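Local coordinates for 402AA LONG hypothetical molybdopterin biosynthesis MOEA protein (Pyrococcus horikoshii, PDB 1UZ5), which probably catalyses molybdate insertion into adenylyl-molybdopterin, releasing AMP and giving Mo-molybdopterin, in a magnesium-dependent step of molybdenum cofactor biosynthesis, at residues A38-Y43 against K174-R179; P49-A54 against G104-G109; G58-A63 against D112-F117; K180-V185 against E222-G227; V250-G255 against K295-L300. All coordinates share one frame; numbering follows the deposited sequence.

Interaction 1 (A38-Y43 against K174-R179)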
# COMPACT_ATOMS: atom_id res chain seq x y z
N ALA A 38 5.72 -0.39 -5.11
CA ALA A 38 6.18 -0.76 -6.46
C ALA A 38 6.04 0.42 -7.42
O ALA A 38 4.96 0.99 -7.57
CB ALA A 38 5.37 -1.96 -6.97
N ALA A 39 7.14 0.77 -8.09
CA ALA A 39 7.12 1.88 -9.04
C ALA A 39 6.52 1.52 -10.39
O ALA A 39 6.25 2.39 -11.21
CB ALA A 39 8.53 2.43 -9.21
N GLU A 40 6.33 0.23 -10.64
CA GLU A 40 5.74 -0.22 -11.90
C GLU A 40 5.24 -1.65 -11.81
O GLU A 40 5.62 -2.40 -10.90
CB GLU A 40 6.74 -0.11 -13.06
CG GLU A 40 8.03 -0.87 -12.85
CD GLU A 40 8.95 -0.78 -14.06
OE1 GLU A 40 9.12 0.33 -14.61
OE2 GLU A 40 9.52 -1.82 -14.45
N ASP A 41 4.38 -2.03 -12.75
CA ASP A 41 3.84 -3.38 -12.77
C ASP A 41 5.01 -4.35 -12.87
O ASP A 41 6.06 -4.01 -13.43
CB ASP A 41 2.91 -3.59 -13.97
CG ASP A 41 1.74 -2.63 -13.98
OD1 ASP A 41 1.08 -2.45 -12.93
OD2 ASP A 41 1.46 -2.06 -15.06
N ILE A 42 4.83 -5.55 -12.31
CA ILE A 42 5.85 -6.59 -12.38
C ILE A 42 5.16 -7.85 -12.87
O ILE A 42 4.16 -8.28 -12.29
CB ILE A 42 6.48 -6.88 -11.00
CG1 ILE A 42 7.07 -5.59 -10.42
CG2 ILE A 42 7.56 -7.94 -11.15
CD1 ILE A 42 7.62 -5.75 -9.02
N TYR A 43 5.68 -8.43 -13.94
CA TYR A 43 5.10 -9.64 -14.52
C TYR A 43 6.04 -10.82 -14.28
O TYR A 43 7.26 -10.66 -14.26
CB TYR A 43 4.90 -9.41 -16.02
CG TYR A 43 3.95 -8.26 -16.33
CD1 TYR A 43 2.57 -8.47 -16.41
CD2 TYR A 43 4.43 -6.97 -16.53
CE1 TYR A 43 1.70 -7.42 -16.67
CE2 TYR A 43 3.56 -5.91 -16.79
CZ TYR A 43 2.20 -6.14 -16.86
OH TYR A 43 1.34 -5.10 -17.12
N LYS A 174 15.68 -8.05 -7.07
CA LYS A 174 15.77 -6.59 -7.11
C LYS A 174 14.44 -6.05 -7.60
O LYS A 174 13.90 -6.53 -8.59
CB LYS A 174 16.88 -6.12 -8.06
CG LYS A 174 18.28 -6.41 -7.58
CD LYS A 174 19.31 -5.65 -8.41
CE LYS A 174 19.17 -5.95 -9.89
NZ LYS A 174 20.12 -5.15 -10.72
N VAL A 175 13.92 -5.04 -6.91
CA VAL A 175 12.64 -4.47 -7.30
C VAL A 175 12.66 -2.94 -7.38
O VAL A 175 13.30 -2.27 -6.56
CB VAL A 175 11.53 -4.94 -6.31
CG1 VAL A 175 11.89 -4.53 -4.89
CG2 VAL A 175 10.18 -4.37 -6.73
N LYS A 176 11.99 -2.40 -8.38
CA LYS A 176 11.92 -0.96 -8.59
C LYS A 176 10.81 -0.35 -7.76
O LYS A 176 9.63 -0.65 -7.96
CB LYS A 176 11.69 -0.64 -10.06
CG LYS A 176 12.90 -0.91 -10.95
CD LYS A 176 12.63 -0.51 -12.39
CE LYS A 176 13.88 -0.69 -13.24
NZ LYS A 176 13.65 -0.26 -14.64
N VAL A 177 11.18 0.51 -6.82
CA VAL A 177 10.18 1.14 -5.97
C VAL A 177 10.32 2.66 -6.02
O VAL A 177 11.37 3.19 -6.40
CB VAL A 177 10.33 0.65 -4.51
CG1 VAL A 177 10.08 -0.85 -4.43
CG2 VAL A 177 11.71 0.99 -3.99
N PHE A 178 9.25 3.35 -5.66
CA PHE A 178 9.27 4.81 -5.65
C PHE A 178 10.15 5.27 -4.50
O PHE A 178 10.12 4.68 -3.42
CB PHE A 178 7.87 5.38 -5.45
CG PHE A 178 7.00 5.33 -6.66
CD1 PHE A 178 7.32 6.06 -7.80
CD2 PHE A 178 5.82 4.58 -6.65
CE1 PHE A 178 6.48 6.06 -8.90
CE2 PHE A 178 4.97 4.58 -7.75
CZ PHE A 178 5.30 5.32 -8.88
N ARG A 179 10.94 6.31 -4.74
CA ARG A 179 11.74 6.87 -3.66
C ARG A 179 10.68 7.54 -2.79
O ARG A 179 9.60 7.87 -3.28
CB ARG A 179 12.73 7.90 -4.20
CG ARG A 179 13.89 7.30 -4.96
CD ARG A 179 14.81 8.37 -5.52
NE ARG A 179 15.91 7.80 -6.29
CZ ARG A 179 16.93 7.13 -5.77
NH1 ARG A 179 17.00 6.95 -4.45
NH2 ARG A 179 17.88 6.64 -6.55
O HOH W 1 8.35 -2.50 -9.78
O HOH W 2 11.33 0.48 -16.55

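Interaction 2 (P49-A54 against G104-G109)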
# COMPACT_ATOMS: atom_id res chain seq x y z
N PRO A 49 4.97 -24.16 -12.02
CA PRO A 49 6.35 -24.58 -11.79
C PRO A 49 7.16 -24.37 -13.07
O PRO A 49 6.59 -24.27 -14.15
CB PRO A 49 6.21 -26.06 -11.41
CG PRO A 49 5.00 -26.49 -12.20
CD PRO A 49 4.05 -25.33 -12.02
N PRO A 50 8.49 -24.28 -12.95
CA PRO A 50 9.33 -24.07 -14.14
C PRO A 50 9.59 -25.33 -14.98
O PRO A 50 10.34 -25.28 -15.95
CB PRO A 50 10.61 -23.47 -13.55
CG PRO A 50 10.72 -24.18 -12.23
CD PRO A 50 9.29 -24.23 -11.71
N PHE A 51 8.97 -26.43 -14.59
CA PHE A 51 9.10 -27.71 -15.29
C PHE A 51 7.93 -28.59 -14.87
O PHE A 51 7.28 -28.32 -13.86
CB PHE A 51 10.41 -28.41 -14.91
CG PHE A 51 10.60 -28.58 -13.42
CD1 PHE A 51 11.27 -27.61 -12.67
CD2 PHE A 51 10.09 -29.69 -12.76
CE1 PHE A 51 11.42 -27.74 -11.29
CE2 PHE A 51 10.23 -29.84 -11.38
CZ PHE A 51 10.90 -28.86 -10.64
N ASP A 52 7.66 -29.64 -15.64
CA ASP A 52 6.57 -30.56 -15.28
C ASP A 52 7.02 -31.30 -14.04
O ASP A 52 8.09 -31.91 -14.04
CB ASP A 52 6.31 -31.57 -16.41
CG ASP A 52 5.83 -30.91 -17.69
OD1 ASP A 52 5.94 -31.55 -18.76
OD2 ASP A 52 5.33 -29.77 -17.63
N ARG A 53 6.23 -31.27 -12.98
CA ARG A 53 6.63 -31.97 -11.78
C ARG A 53 5.61 -32.99 -11.30
O ARG A 53 4.40 -32.81 -11.48
CB ARG A 53 6.98 -30.96 -10.66
CG ARG A 53 5.84 -30.12 -10.13
CD ARG A 53 6.36 -28.94 -9.28
NE ARG A 53 7.41 -29.31 -8.32
CZ ARG A 53 7.85 -28.52 -7.34
NH1 ARG A 53 7.33 -27.31 -7.16
NH2 ARG A 53 8.81 -28.94 -6.53
N ALA A 54 6.11 -34.07 -10.72
CA ALA A 54 5.24 -35.12 -10.21
C ALA A 54 4.49 -34.56 -9.01
O ALA A 54 5.04 -33.76 -8.25
CB ALA A 54 6.06 -36.32 -9.77
N GLY A 104 7.13 -33.71 -6.53
CA GLY A 104 7.86 -32.48 -6.77
C GLY A 104 9.00 -32.57 -7.76
O GLY A 104 9.46 -31.56 -8.28
N ALA A 105 9.46 -33.79 -8.03
CA ALA A 105 10.58 -34.00 -8.95
C ALA A 105 10.19 -33.80 -10.42
O ALA A 105 9.02 -33.92 -10.79
CB ALA A 105 11.16 -35.39 -8.73
N MET A 106 11.19 -33.50 -11.25
CA MET A 106 10.99 -33.26 -12.67
C MET A 106 10.85 -34.56 -13.49
O MET A 106 11.64 -35.47 -13.34
CB MET A 106 12.16 -32.46 -13.22
CG MET A 106 12.04 -32.07 -14.68
SD MET A 106 13.35 -30.93 -15.15
CE MET A 106 13.35 -31.09 -16.97
N LEU A 107 9.84 -34.62 -14.35
CA LEU A 107 9.67 -35.83 -15.16
C LEU A 107 10.79 -35.99 -16.17
O LEU A 107 11.25 -35.02 -16.77
CB LEU A 107 8.34 -35.80 -15.92
CG LEU A 107 7.08 -36.27 -15.18
CD1 LEU A 107 6.82 -35.43 -13.94
CD2 LEU A 107 5.89 -36.18 -16.14
N PRO A 108 11.24 -37.23 -16.38
CA PRO A 108 12.31 -37.48 -17.35
C PRO A 108 11.75 -37.30 -18.76
O PRO A 108 10.54 -37.20 -18.95
CB PRO A 108 12.73 -38.91 -17.04
CG PRO A 108 11.44 -39.55 -16.60
CD PRO A 108 10.79 -38.48 -15.74
N GLY A 109 12.64 -37.25 -19.75
CA GLY A 109 12.20 -37.07 -21.13
C GLY A 109 11.14 -38.08 -21.57
O GLY A 109 11.18 -39.24 -21.18

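Interaction 3 (G58-A63 against D112-F117)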
# COMPACT_ATOMS: atom_id res chain seq x y z
N GLY A 58 5.74 -42.09 -7.26
CA GLY A 58 5.28 -43.18 -8.10
C GLY A 58 6.17 -43.41 -9.30
O GLY A 58 7.39 -43.29 -9.21
N TYR A 59 5.56 -43.74 -10.42
CA TYR A 59 6.33 -44.00 -11.62
C TYR A 59 5.95 -43.16 -12.81
O TYR A 59 4.78 -43.12 -13.22
CB TYR A 59 6.23 -45.49 -11.98
CG TYR A 59 6.80 -46.38 -10.90
CD1 TYR A 59 6.04 -46.73 -9.78
CD2 TYR A 59 8.12 -46.80 -10.97
CE1 TYR A 59 6.60 -47.49 -8.75
CE2 TYR A 59 8.68 -47.55 -9.95
CZ TYR A 59 7.92 -47.89 -8.84
OH TYR A 59 8.51 -48.63 -7.85
N ALA A 60 6.94 -42.47 -13.36
CA ALA A 60 6.77 -41.63 -14.52
C ALA A 60 6.70 -42.58 -15.71
O ALA A 60 7.54 -43.47 -15.84
CB ALA A 60 7.96 -40.69 -14.68
N VAL A 61 5.72 -42.38 -16.57
CA VAL A 61 5.55 -43.24 -17.74
C VAL A 61 5.10 -42.44 -18.94
O VAL A 61 4.76 -41.26 -18.84
CB VAL A 61 4.44 -44.30 -17.50
CG1 VAL A 61 4.73 -45.09 -16.24
CG2 VAL A 61 3.07 -43.62 -17.41
N ARG A 62 5.13 -43.09 -20.10
CA ARG A 62 4.63 -42.49 -21.33
C ARG A 62 3.21 -43.05 -21.28
O ARG A 62 3.02 -44.26 -21.40
CB ARG A 62 5.40 -43.04 -22.53
CG ARG A 62 6.86 -42.66 -22.51
CD ARG A 62 7.70 -43.50 -23.45
NE ARG A 62 7.14 -43.58 -24.79
CZ ARG A 62 7.85 -43.52 -25.91
NH1 ARG A 62 9.17 -43.37 -25.85
NH2 ARG A 62 7.25 -43.61 -27.09
N ALA A 63 2.21 -42.20 -21.07
CA ALA A 63 0.82 -42.65 -20.96
C ALA A 63 0.38 -43.66 -22.02
O ALA A 63 -0.29 -44.65 -21.72
CB ALA A 63 -0.11 -41.45 -20.95
N ASP A 112 4.87 -38.34 -19.51
CA ASP A 112 3.78 -37.37 -19.48
C ASP A 112 2.75 -37.70 -18.41
O ASP A 112 1.69 -37.06 -18.34
CB ASP A 112 3.11 -37.26 -20.85
CG ASP A 112 2.52 -38.58 -21.34
OD1 ASP A 112 2.48 -39.55 -20.55
OD2 ASP A 112 2.08 -38.63 -22.50
N ALA A 113 3.05 -38.68 -17.58
CA ALA A 113 2.17 -39.06 -16.49
C ALA A 113 2.95 -39.76 -15.40
O ALA A 113 4.02 -40.31 -15.64
CB ALA A 113 1.05 -39.98 -17.00
N VAL A 114 2.41 -39.71 -14.18
CA VAL A 114 3.02 -40.38 -13.05
C VAL A 114 1.93 -41.22 -12.39
O VAL A 114 0.88 -40.70 -12.02
CB VAL A 114 3.58 -39.40 -12.00
CG1 VAL A 114 4.18 -40.19 -10.83
CG2 VAL A 114 4.65 -38.51 -12.63
N ILE A 115 2.18 -42.51 -12.25
CA ILE A 115 1.21 -43.40 -11.62
C ILE A 115 1.62 -43.60 -10.17
O ILE A 115 2.74 -44.02 -9.89
CB ILE A 115 1.18 -44.77 -12.33
CG1 ILE A 115 0.85 -44.57 -13.82
CG2 ILE A 115 0.16 -45.68 -11.66
CD1 ILE A 115 0.83 -45.86 -14.64
N GLN A 116 0.72 -43.26 -9.25
CA GLN A 116 0.98 -43.39 -7.82
C GLN A 116 1.64 -44.71 -7.49
O GLN A 116 1.35 -45.73 -8.09
CB GLN A 116 -0.31 -43.28 -7.01
CG GLN A 116 -1.05 -41.98 -7.14
CD GLN A 116 -2.33 -41.98 -6.33
OE1 GLN A 116 -2.30 -42.04 -5.10
NE2 GLN A 116 -3.47 -41.92 -7.01
N PHE A 117 2.53 -44.67 -6.50
CA PHE A 117 3.27 -45.84 -6.06
C PHE A 117 2.34 -47.02 -5.76
O PHE A 117 2.60 -48.15 -6.18
CB PHE A 117 4.07 -45.48 -4.80
CG PHE A 117 5.06 -46.53 -4.39
CD1 PHE A 117 6.17 -46.81 -5.19
CD2 PHE A 117 4.89 -47.24 -3.21
CE1 PHE A 117 7.09 -47.78 -4.82
CE2 PHE A 117 5.81 -48.21 -2.83
CZ PHE A 117 6.91 -48.48 -3.63

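Interaction 4 (K180-V185 against E222-G227). With SO4 (sulfate ion), chain D.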
# COMPACT_ATOMS: atom_id res chain seq x y z
N LYS A 180 10.97 7.72 -1.51
CA LYS A 180 9.97 8.33 -0.64
C LYS A 180 9.90 9.84 -0.81
O LYS A 180 10.90 10.53 -0.68
CB LYS A 180 10.28 7.98 0.82
CG LYS A 180 10.19 6.49 1.12
CD LYS A 180 10.57 6.17 2.55
CE LYS A 180 10.41 4.69 2.84
NZ LYS A 180 10.80 4.37 4.24
N PRO A 181 8.70 10.35 -1.13
CA PRO A 181 8.51 11.80 -1.31
C PRO A 181 8.84 12.47 0.03
O PRO A 181 8.30 12.09 1.07
CB PRO A 181 7.02 11.91 -1.63
CG PRO A 181 6.68 10.57 -2.19
CD PRO A 181 7.43 9.64 -1.30
N LYS A 182 9.75 13.44 0.01
CA LYS A 182 10.13 14.12 1.24
C LYS A 182 9.20 15.27 1.56
O LYS A 182 8.94 16.13 0.72
CB LYS A 182 11.56 14.64 1.13
CG LYS A 182 12.62 13.57 1.01
CD LYS A 182 14.00 14.21 0.93
CE LYS A 182 15.09 13.15 0.89
NZ LYS A 182 16.44 13.76 0.78
N VAL A 183 8.68 15.28 2.78
CA VAL A 183 7.79 16.35 3.22
C VAL A 183 8.39 17.04 4.44
O VAL A 183 8.53 16.43 5.49
CB VAL A 183 6.40 15.81 3.59
CG1 VAL A 183 5.49 16.96 4.02
CG2 VAL A 183 5.80 15.06 2.41
N ALA A 184 8.77 18.31 4.27
CA ALA A 184 9.34 19.09 5.36
C ALA A 184 8.17 19.64 6.18
O ALA A 184 7.29 20.31 5.63
CB ALA A 184 10.19 20.23 4.81
N VAL A 185 8.17 19.34 7.47
CA VAL A 185 7.09 19.77 8.36
C VAL A 185 7.53 20.83 9.37
O VAL A 185 8.57 20.70 10.00
CB VAL A 185 6.51 18.57 9.13
CG1 VAL A 185 5.42 19.05 10.09
CG2 VAL A 185 5.97 17.54 8.14
N GLU A 222 8.50 10.46 3.43
CA GLU A 222 9.50 10.66 4.47
C GLU A 222 9.22 12.00 5.14
O GLU A 222 9.45 13.06 4.56
CB GLU A 222 10.91 10.67 3.90
CG GLU A 222 11.97 10.75 5.00
CD GLU A 222 13.36 11.02 4.47
OE1 GLU A 222 13.67 10.58 3.34
OE2 GLU A 222 14.15 11.67 5.19
N GLY A 223 8.71 11.94 6.37
CA GLY A 223 8.41 13.16 7.10
C GLY A 223 9.66 13.67 7.78
O GLY A 223 10.29 12.96 8.56
N ILE A 224 10.03 14.91 7.47
CA ILE A 224 11.21 15.51 8.07
C ILE A 224 10.76 16.70 8.92
O ILE A 224 10.28 17.70 8.38
CB ILE A 224 12.20 15.98 6.99
CG1 ILE A 224 12.58 14.80 6.09
CG2 ILE A 224 13.45 16.57 7.65
CD1 ILE A 224 13.39 15.19 4.87
N PHE A 225 10.91 16.59 10.23
CA PHE A 225 10.49 17.66 11.14
C PHE A 225 11.53 18.77 11.18
O PHE A 225 12.63 18.60 11.71
CB PHE A 225 10.25 17.10 12.54
CG PHE A 225 9.60 18.08 13.48
CD1 PHE A 225 8.54 18.88 13.05
CD2 PHE A 225 10.04 18.21 14.79
CE1 PHE A 225 7.93 19.80 13.91
CE2 PHE A 225 9.43 19.12 15.67
CZ PHE A 225 8.38 19.91 15.22
N MET A 226 11.16 19.92 10.62
CA MET A 226 12.04 21.08 10.58
C MET A 226 12.12 21.80 11.92
O MET A 226 13.05 22.57 12.17
CB MET A 226 11.56 22.06 9.52
CG MET A 226 11.50 21.48 8.12
SD MET A 226 13.09 20.75 7.68
CE MET A 226 14.14 22.21 7.67
N GLY A 227 11.14 21.57 12.79
CA GLY A 227 11.15 22.22 14.08
C GLY A 227 10.01 23.21 14.28
O GLY A 227 9.06 23.27 13.50
S SO4 D . 11.98 13.48 12.39
O1 SO4 D . 10.67 12.86 11.68
O2 SO4 D . 12.52 14.41 11.42
O3 SO4 D . 11.64 14.05 13.52
O4 SO4 D . 12.87 12.36 12.51
O HOH W 3 13.40 9.96 0.48

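Interaction 5 (V250-G255 against K295-L300)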
# COMPACT_ATOMS: atom_id res chain seq x y z
N VAL A 250 6.28 21.10 1.46
CA VAL A 250 6.39 21.70 2.79
C VAL A 250 5.00 21.79 3.39
O VAL A 250 4.05 22.20 2.73
CB VAL A 250 7.02 23.12 2.72
CG1 VAL A 250 7.06 23.74 4.12
CG2 VAL A 250 8.43 23.03 2.16
N VAL A 251 4.87 21.36 4.64
CA VAL A 251 3.58 21.42 5.31
C VAL A 251 3.77 22.16 6.63
O VAL A 251 4.65 21.83 7.42
CB VAL A 251 2.99 20.02 5.59
CG1 VAL A 251 1.67 20.15 6.33
CG2 VAL A 251 2.76 19.28 4.29
N ILE A 252 2.95 23.17 6.83
CA ILE A 252 3.02 24.00 8.03
C ILE A 252 1.68 23.97 8.76
O ILE A 252 0.62 24.05 8.13
CB ILE A 252 3.33 25.47 7.64
CG1 ILE A 252 4.57 25.52 6.74
CG2 ILE A 252 3.55 26.31 8.89
CD1 ILE A 252 4.76 26.82 6.01
N SER A 253 1.73 23.82 10.08
CA SER A 253 0.51 23.82 10.88
C SER A 253 0.69 24.86 11.99
O SER A 253 1.79 25.01 12.53
CB SER A 253 0.23 22.45 11.50
OG SER A 253 1.13 22.17 12.56
N GLY A 254 -0.37 25.57 12.31
CA GLY A 254 -0.28 26.58 13.35
C GLY A 254 -1.43 27.56 13.33
O GLY A 254 -1.47 28.50 14.13
N GLY A 255 -2.36 27.35 12.40
CA GLY A 255 -3.51 28.23 12.31
C GLY A 255 -4.40 28.07 13.53
O GLY A 255 -4.09 28.58 14.61
N LYS A 295 7.99 23.88 -5.46
CA LYS A 295 7.52 22.92 -4.46
C LYS A 295 6.23 23.33 -3.76
O LYS A 295 6.11 24.46 -3.29
CB LYS A 295 8.63 22.68 -3.44
CG LYS A 295 9.93 22.24 -4.10
CD LYS A 295 11.04 22.03 -3.11
CE LYS A 295 12.28 21.53 -3.81
NZ LYS A 295 13.39 21.32 -2.86
N PRO A 296 5.24 22.42 -3.71
CA PRO A 296 3.97 22.73 -3.05
C PRO A 296 4.19 23.05 -1.57
O PRO A 296 5.03 22.44 -0.91
CB PRO A 296 3.16 21.44 -3.25
CG PRO A 296 3.70 20.90 -4.54
CD PRO A 296 5.19 21.11 -4.37
N VAL A 297 3.44 24.02 -1.07
CA VAL A 297 3.53 24.42 0.33
C VAL A 297 2.11 24.50 0.86
O VAL A 297 1.23 25.08 0.22
CB VAL A 297 4.20 25.80 0.49
CG1 VAL A 297 4.38 26.13 1.98
CG2 VAL A 297 5.53 25.80 -0.22
N PHE A 298 1.88 23.90 2.03
CA PHE A 298 0.56 23.90 2.65
C PHE A 298 0.62 24.54 4.03
O PHE A 298 1.56 24.31 4.80
CB PHE A 298 0.05 22.46 2.80
CG PHE A 298 -0.27 21.78 1.50
CD1 PHE A 298 -1.56 21.80 0.98
CD2 PHE A 298 0.72 21.09 0.80
CE1 PHE A 298 -1.87 21.15 -0.21
CE2 PHE A 298 0.42 20.43 -0.40
CZ PHE A 298 -0.87 20.46 -0.90
N GLY A 299 -0.38 25.36 4.33
CA GLY A 299 -0.48 26.01 5.63
C GLY A 299 -1.78 25.49 6.20
O GLY A 299 -2.85 25.87 5.75
N LEU A 300 -1.69 24.59 7.18
CA LEU A 300 -2.88 24.00 7.78
C LEU A 300 -3.20 24.54 9.17
O LEU A 300 -2.34 25.13 9.82
CB LEU A 300 -2.71 22.48 7.86
CG LEU A 300 -2.25 21.75 6.59
CD1 LEU A 300 -2.12 20.27 6.89
CD2 LEU A 300 -3.23 21.99 5.46

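Interaction 1 (A38-Y43 against K174-R179)
Val175 opens the contact by packing its CG2 methyl 3.7 Å from CD1 of Ile42, the two branched side chains crossing at about a right angle. The extended arm of Ile42 (chi2 176°) brings CD1 out to the valine. At Lys176 the backbone does the main work: its carbonyl O accepts the N-H of Ala39 at 2.9 Å, almost straight at 171°, and also a water that donates to Glu40 O as well. The long lysine chain suits this exposed position. Its NZ stays 4.4 Å from Glu40 OE2, too far for a salt bridge, and a second water links NZ to Glu40 OE1 instead. Strand 174-178 pairs antiparallel with strand 25-29, and segment 38-43 joins it through a single bridge, Ala38 with Val177, before running on into the short ribbon of strands 42-43 and 151-153. Past Val177, whose carbonyl carbon lies 3.7 Å from Ala39 CB, comes Phe178. One face of its ring receives Ala39 CA in a CH-pi contact, 3.8 Å from the centroid. A serine here would probably leave that alanine without its aromatic partner. The carbonyl O of Phe178 is held by Arg36 NH2.

Interaction 2 (P49-A54 against G104-G109)
Arg53 grips the carbonyl O of Gly104 side-on with two nitrogens, NE at 3.0 Å and NH2 at 3.2 Å. The oxygen lies close to the guanidinium plane, while the two donors reach it from opposite faces of its own carbonyl plane. A bend at chi3 (-45°) turns the arginine's end back onto this atom. The same oxygen also sits at the edge of the Phe51 ring. Glycine fits position 104 because, at its positive phi, a CB would be pressed against the preceding carbonyl and crowd Arg53 NH2. A leucine in place of Arg53 would probably leave Gly104 O without both of these donors and the backbone there less firmly fixed. Backbone bonds carry on the join: Gly104 N to Ala54 O at 2.7 Å, Ala54 N to Ala105 O at 2.9 Å, and Leu107 N to Asp52 O at 3.2 Å. Beyond them Met106 crosses Phe51 at a slant, Met106 CB lying 3.5 Å from Phe51 CD2. The methionine sulfur adds an oblique Met-aromatic contact with the same ring. Leu107 CD1 comes within 3.6 Å of Ala54 N. In the next shell, Lys142 N holds Asp52 OD2, and Leu107 also packs on Ile101, Val114 and Val139. A sulfate, probably from the crystallisation liquor, lies near Arg53 NH1 at long, weak ion-pair range. The whole is a loop laid across a short strand by a single Arg53-Met106 bridge, beside the six-stranded sheet of the MoeA N-terminal region, which the chain joins next at strand 58-61.

Interaction 3 (G58-A63 against D112-F117)
A classic beta bulge, with Asp112 and Ala113 both facing Val61, marks one end of the antiparallel pairing of strands 58-61 and 113-116. Val61 O takes the N-H of Asp112 at 3.0 Å and, only weakly, that of Ala113. The Asp112 side chain turns the bulge to use: with CG between its backbone N and carbonyl carbon (chi1 60°), OD1 accepts Ala63 N at 2.7 Å on the syn side of the carboxylate. An aspartate suits this place because its short arm can satisfy an amide just where the regular ladder stops. Along the ladder, Val61 N bonds to Ala113 O at 2.8 Å, and Tyr59 and Ile115 each donate their N-H to the other's carbonyl O, with Ile115 N to Tyr59 O at 2.8 Å. These strands form one side of the mixed six-stranded sheet of the MoeA N-terminal region, strand 97-101 lying next to 58-61. Ala60 and Val114 share one sheet face. The other carries the Tyr59 ring and the apolar Val61, Ala113 and Ile115, suited to a buried layer, and there Val120, Ile127 and Ile129 add to the packing. Gly58 has to do without a side chain, since a CB would collide with Ile115 O; its CA instead comes 3.2 Å from that oxygen in a CA-H...O contact. Just beyond, Tyr59 and Phe117 meet obliquely, Tyr59 CE1 lying 3.6 Å from Phe117 CD1. The tyrosine OH approaches the edge of the phenylalanine ring, 3.5 Å from CE1.

Interaction 4 (K180-V185 against E222-G227)
Val183 is tied to the neighbouring strand at both its polar atoms: its N-H goes to Glu222 O at 2.9 Å, nearly straight at 176°, and its carbonyl O takes Ile224 N at 2.9 Å. The ladder then repeats, with Val185 N on Ile224 O and Met226 N on Val185 O, both at 2.8 Å. Glu222 N closes the other end on Pro181 O, a carbonyl that a proline can offer although it has no N-H to give. Amides that point out of the pair are met too: Gly223 N by Asn217 OD1, and Phe225 N by O2 of a sulfate at 3.0 Å, an ion probably from the crystallisation liquor that Arg210 also holds. Near the start of the pair Glu222 OE1 accepts a water that also donates to Lys180 O. Glu222 CG stands anti to the backbone N (chi1 -174°), and the extended chain carries OE1 alongside Lys182, whose NZ is 4.9 Å from Glu222 OE1, so any attraction is only long-range. Farther along, the side chains are apolar and pack against helices: Ala184 CB touches Met226 CG at 3.8 Å, against helix 233-246, and Val185 faces helix 208-219. Two neighbouring parallel strands linked through helix 208-219 make a beta-alpha-beta crossover, a building unit of the alpha/beta domain that probably binds molybdopterin.

Interaction 5 (V250-G255 against K295-L300)
The carbonyl O of Leu300 collects two backbone donors where the partner strand ends: Gly254 N at 3.2 Å and, weakly, Gly255 N at 3.4 Å. Gly254 adopts a conformation in which any CB would press against the carbonyl of Ser253, so glycine is the natural residue for this turn away from the sheet. Gly255 is poorly ordered, and a sulfate, probably from the crystallisation liquor, lies near it. Before the turn the parallel ladder is tight. Leu300 N reaches Ile252 O at 2.6 Å and runs almost straight at 174°, and Ile252 N donates to Phe298 O at 2.7 Å, so both polar backbone atoms of Ile252 are spent on strand 295-300. Phe298 N to Val250 O, at 2.8 Å, and Val250 N to Pro296 O complete the series. Beta-branched residues suit such extended chains. On one face Val250 and Val297 lie side by side, CB of the first 4.1 Å from CG1 of the second, and the extended Ile252 chain (chi2 165°) carries its CD1 to the same methyl. On the other, Val251 CG1 meets Leu300 CD1 at 3.8 Å, while the Phe298 ring has Val250 O near its edge. The face of Val250 and Ile252 is covered by helix 233-246, with Ala243, Val244 and Ile240. Helix 304-322 lies against the opposite face, where Leu314, Val315 and Leu318 receive Phe298. Strand 182-188 borders 249-253 on its other edge, and strand 288-292 runs antiparallel beside 295-300.

In the fold
The contacts trace the long shape of the chain. Interactions 2 and 3 interlock at one end: their segments alternate in sequence, their centres are about 12 Å apart, and Leu107 and Ala54 pack on Val114 between them. Both are nested inside the long loop that interaction 1 closes, about 41 Å from interaction 3 between centres. Segment 174-179 runs straight on into 180-185, so interaction 1 leads the chain back to the probable molybdopterin-binding domain. There interactions 4 and 5, centres about 11 Å apart, share one six-stranded sheet through neighbouring strands 182-188 and 249-253. The centres of interactions 3 and 5 are about 69 Å apart, so the N-terminal sheet stands far from that domain.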